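Local coordinates for disease resistance protein RRS1 (Arabidopsis thaliana, PDB 4C6S) that acts in plant immunity as a disease resistance protein and W-box-binding transcription factor, pairing with RPS4 to recognise bacterial effectors, its TIR domain serving in dimerisation, at residues A[24-27]-A[28-32]; A[132-135]-A[136-139]. All blocks are in the same frame, centred on the assembly; numbering follows the deposited sequence.

Interaction 1 (A[24-27]-A[28-32]); sequences LSEA and LRRKG. With NA (sodium ion), chain H.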
loop_
_atom_site.group_PDB
_atom_site.type_symbol
_atom_site.label_atom_id
_atom_site.label_comp_id
_atom_site.label_asym_id
_atom_site.label_seq_id
_atom_site.Cartn_x
_atom_site.Cartn_y
_atom_site.Cartn_z
ATOM N N LEU A 24 -4.395 4.366 3.109
ATOM C CA LEU A 24 -4.585 5.688 3.710
ATOM C C LEU A 24 -5.978 5.796 4.320
ATOM O O LEU A 24 -6.132 6.251 5.454
ATOM C CB LEU A 24 -4.371 6.803 2.669
ATOM C CG LEU A 24 -4.591 8.247 3.157
ATOM C CD1 LEU A 24 -3.688 8.585 4.351
ATOM C CD2 LEU A 24 -4.337 9.228 2.014
ATOM N N SER A 25 -6.994 5.364 3.574
ATOM C CA SER A 25 -8.360 5.345 4.082
ATOM C C SER A 25 -8.497 4.498 5.340
ATOM O O SER A 25 -9.166 4.902 6.312
ATOM C CB SER A 25 -9.316 4.807 3.006
ATOM O OG SER A 25 -10.657 4.795 3.454
ATOM N N GLU A 26 -7.894 3.312 5.324
ATOM C CA GLU A 26 -8.032 2.416 6.468
ATOM C C GLU A 26 -7.290 2.991 7.673
ATOM O O GLU A 26 -7.728 2.825 8.815
ATOM C CB GLU A 26 -7.540 1.007 6.121
ATOM C CG GLU A 26 -7.398 0.059 7.308
ATOM C CD GLU A 26 -8.724 -0.309 7.963
ATOM O OE1 GLU A 26 -9.801 0.007 7.402
ATOM O OE2 GLU A 26 -8.680 -0.931 9.046
ATOM N N ALA A 27 -6.174 3.668 7.432
ATOM C CA ALA A 27 -5.421 4.247 8.545
ATOM C C ALA A 27 -6.188 5.405 9.185
ATOM O O ALA A 27 -6.195 5.564 10.409
ATOM C CB ALA A 27 -4.033 4.688 8.078
ATOM N N LEU A 28 -6.832 6.230 8.362
ATOM C CA LEU A 28 -7.694 7.285 8.913
ATOM C C LEU A 28 -8.825 6.689 9.744
ATOM O O LEU A 28 -9.123 7.172 10.843
ATOM C CB LEU A 28 -8.268 8.162 7.796
ATOM C CG LEU A 28 -7.269 9.088 7.106
ATOM C CD1 LEU A 28 -7.897 9.633 5.831
ATOM C CD2 LEU A 28 -6.863 10.220 8.047
ATOM N N ARG A 29 -9.454 5.631 9.237
ATOM C CA ARG A 29 -10.548 4.999 9.969
ATOM C C ARG A 29 -10.085 4.429 11.314
ATOM O O ARG A 29 -10.797 4.520 12.317
ATOM C CB ARG A 29 -11.179 3.893 9.118
ATOM C CG ARG A 29 -12.540 3.467 9.586
ATOM C CD ARG A 29 -12.932 2.160 8.939
ATOM N NE ARG A 29 -11.964 1.104 9.227
ATOM C CZ ARG A 29 -11.860 0.477 10.397
ATOM N NH1 ARG A 29 -12.654 0.799 11.410
ATOM N NH2 ARG A 29 -10.948 -0.470 10.558
ATOM N N ARG A 30 -8.895 3.832 11.333
ATOM C CA ARG A 30 -8.346 3.279 12.566
ATOM C C ARG A 30 -8.126 4.361 13.603
ATOM O O ARG A 30 -8.140 4.094 14.801
ATOM C CB ARG A 30 -7.015 2.565 12.311
ATOM C CG ARG A 30 -7.129 1.196 11.668
ATOM C CD ARG A 30 -5.828 0.417 11.855
ATOM N NE ARG A 30 -4.661 1.209 11.469
ATOM C CZ ARG A 30 -4.115 1.189 10.257
ATOM N NH1 ARG A 30 -4.629 0.412 9.314
ATOM N NH2 ARG A 30 -3.054 1.941 9.986
ATOM N N LYS A 31 -7.927 5.582 13.128
ATOM C CA LYS A 31 -7.631 6.710 13.993
ATOM C C LYS A 31 -8.932 7.339 14.459
ATOM O O LYS A 31 -8.932 8.265 15.273
ATOM C CB LYS A 31 -6.807 7.741 13.212
ATOM C CG LYS A 31 -6.125 8.784 14.076
ATOM C CD LYS A 31 -5.005 8.153 14.889
ATOM C CE LYS A 31 -4.236 9.199 15.674
ATOM N NZ LYS A 31 -2.987 8.639 16.283
ATOM N N GLY A 32 -10.049 6.831 13.945
ATOM C CA GLY A 32 -11.351 7.330 14.342
ATOM C C GLY A 32 -11.802 8.472 13.457
ATOM O O GLY A 32 -12.697 9.241 13.821
HETATM NA NA NA H . -10.997 1.026 5.584
#

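Interaction 2 (A[132-135]-A[136-139]); sequences VEEI and VRDV. With NA (sodium ion), chain G.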
loop_
_atom_site.group_PDB
_atom_site.type_symbol
_atom_site.label_atom_id
_atom_site.label_comp_id
_atom_site.label_asym_id
_atom_site.label_seq_id
_atom_site.Cartn_x
_atom_site.Cartn_y
_atom_site.Cartn_z
ATOM N N VAL A 132 1.841 7.101 4.839
ATOM C CA VAL A 132 0.465 7.086 5.343
ATOM C C VAL A 132 0.395 7.610 6.776
ATOM O O VAL A 132 -0.455 8.453 7.090
ATOM C CB VAL A 132 -0.165 5.685 5.269
ATOM C CG1 VAL A 132 -1.466 5.617 6.094
ATOM C CG2 VAL A 132 -0.454 5.332 3.820
ATOM N N GLU A 133 1.265 7.106 7.645
ATOM C CA GLU A 133 1.244 7.545 9.042
ATOM C C GLU A 133 1.502 9.041 9.141
ATOM O O GLU A 133 0.928 9.712 9.994
ATOM C CB GLU A 133 2.281 6.797 9.879
ATOM C CG GLU A 133 1.946 5.334 10.127
ATOM C CD GLU A 133 2.943 4.652 11.055
ATOM O OE1 GLU A 133 4.140 5.019 11.029
ATOM O OE2 GLU A 133 2.524 3.746 11.810
ATOM N N GLU A 134 2.365 9.563 8.272
ATOM C CA GLU A 134 2.664 10.995 8.283
ATOM C C GLU A 134 1.442 11.806 7.897
ATOM O O GLU A 134 1.163 12.844 8.497
ATOM C CB GLU A 134 3.842 11.301 7.350
ATOM C CG GLU A 134 5.136 10.779 7.924
ATOM C CD GLU A 134 6.314 10.921 6.991
ATOM O OE1 GLU A 134 6.096 11.113 5.773
ATOM O OE2 GLU A 134 7.457 10.835 7.487
ATOM N N ILE A 135 0.722 11.343 6.882
ATOM C CA ILE A 135 -0.471 12.057 6.442
ATOM C C ILE A 135 -1.523 12.013 7.548
ATOM O O ILE A 135 -2.138 13.037 7.868
ATOM C CB ILE A 135 -1.041 11.435 5.162
ATOM C CG1 ILE A 135 -0.023 11.599 4.034
ATOM C CG2 ILE A 135 -2.376 12.096 4.807
ATOM C CD1 ILE A 135 -0.236 10.599 2.869
ATOM N N VAL A 136 -1.725 10.835 8.131
ATOM C CA VAL A 136 -2.678 10.674 9.233
ATOM C C VAL A 136 -2.335 11.568 10.431
ATOM O O VAL A 136 -3.219 12.202 11.000
ATOM C CB VAL A 136 -2.803 9.197 9.676
ATOM C CG1 VAL A 136 -3.621 9.075 10.967
ATOM C CG2 VAL A 136 -3.448 8.378 8.558
ATOM N N ARG A 137 -1.064 11.638 10.808
ATOM C CA ARG A 137 -0.688 12.438 11.975
ATOM C C ARG A 137 -0.998 13.910 11.727
ATOM O O ARG A 137 -1.494 14.615 12.607
ATOM C CB ARG A 137 0.791 12.259 12.304
ATOM C CG ARG A 137 1.321 13.204 13.360
ATOM C CD ARG A 137 2.749 12.828 13.727
ATOM N NE ARG A 137 3.582 12.839 12.534
ATOM C CZ ARG A 137 4.549 11.963 12.275
ATOM N NH1 ARG A 137 4.837 10.992 13.142
ATOM N NH2 ARG A 137 5.235 12.069 11.145
ATOM N N ASP A 138 -0.715 14.365 10.515
ATOM C CA ASP A 138 -0.970 15.747 10.124
ATOM C C ASP A 138 -2.467 16.046 10.181
ATOM O O ASP A 138 -2.881 17.026 10.815
ATOM C CB ASP A 138 -0.412 15.968 8.704
ATOM C CG ASP A 138 -0.620 17.388 8.183
ATOM O OD1 ASP A 138 -1.020 18.287 8.952
ATOM O OD2 ASP A 138 -0.361 17.610 6.979
ATOM N N VAL A 139 -3.277 15.212 9.533
ATOM C CA VAL A 139 -4.729 15.438 9.516
ATOM C C VAL A 139 -5.302 15.364 10.926
ATOM O O VAL A 139 -6.096 16.218 11.339
ATOM C CB VAL A 139 -5.441 14.440 8.577
ATOM C CG1 VAL A 139 -6.970 14.533 8.739
ATOM C CG2 VAL A 139 -5.021 14.713 7.127
HETATM NA NA NA G . 5.079 13.370 5.058
HETATM O O HOH W 1 3.189 14.088 9.962
#

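Interaction 1 (A[24-27]-A[28-32])
Glu26 and Arg29, one turn apart on helix 20-30, lie side by side and join in a two-pronged salt bridge. From CB, which passes 3.5 Å from the sodium ion, the Glu26 chain sets out with CG anti to the backbone N (chi1 169°). Its CG comes within 3.4 Å of Arg30 NH1, and the bend that follows at chi2 turns the carboxylate toward Arg29. There OE1 binds the sodium ion at 2.4 Å and also accepts a bond from Arg29 NE (3.0 Å), which reaches it from above the carboxylate plane. Glu26 OE2 is met on its syn side, though tilted 25° out of the carboxylate plane, by Arg29 NH2 at 2.8 Å. One carboxylate thus serves a metal and a guanidinium together, a task suited to a glutamate long enough to reach both.

This is the last part of the first long helix of the TIR domain, closed by a Schellman motif at Gly32, whose positive phi glycine adopts easily. Arg30 sets the rim of one guanidinium face over Ala27, with Ala27 CA 3.6 Å above the plane; the small alanine leaves room for it. Leu24 and Leu28 point their branched ends inward, where both pack on Ile10 of strand 8-12. Between them the backbone bond from Leu28 N to Leu24 O measures 3.0 Å.

Interaction 2 (A[132-135]-A[136-139])
Glu134 and Arg137 run side by side along helix 128-143, yet a water rather than a salt bridge links them. Glu134 places CG beside its own backbone N, with chi1 at -71°, and stays extended beyond it. That course carries OE1 to the sodium ion, 2.6 Å away. Arg137 starts differently, CG anti to the backbone N (chi1 171°), and turns at chi3, bringing NH2 to 3.5 Å from Glu134 CG. The carboxylate and guanidinium planes stand 48° apart, and OE2 remains 4.5 Å from Arg137 NH2, so any attraction between the opposite charges is probably long-range. The water lies in the guanidinium plane, accepts from Arg137 NE at 2.9 Å and donates to Glu134 O at 2.8 Å. Since that carbonyl also receives Asp138 N, it holds two donors.

Along the buried side, Val132 and Val136 share one conformation and point the same way, bringing Val132 CG1 to 4.2 Å from Val136 CG2. Ile135 and Val139 form a like pair three residues further on, their CG2 methyls 4.4 Å apart. Beta-branched side chains suit this face, their short branches staying close to the backbone: Val132, Ile135 and Val136 present methyls to helix 20-30, Ile135 also touching Val96 of strand 92-98, while Val139 meets Phe144. Asp138 gives its carboxylate to Arg118 in a salt bridge and to His120 in a hydrogen bond. His120 joins Glu134 in binding the sodium. With aliphatic residues inside and this site on the polar side, the arrangement is that of the amphipathic C-terminal helix of the TIR domain.

In the fold
From the N terminus the chain lays down strand 8-12 and then helix 20-30, whose second half and closing turn hold interaction 1. It next builds the rest of the parallel sheet before reaching helix 128-143 and interaction 2. Each contact is local and closes no more than successive helical turns, so the two follow in series, neither nesting nor crossing. They meet in space, however: Ala27 fits against Val132 and Val136, with Ala27 CB 3.4 Å from Val132 CG1, while Leu24 reaches Ile135 and Leu28 reaches Val136. The first and last long helices of the TIR domain are joined thereby, and residues of both contacts also touch the second subunit.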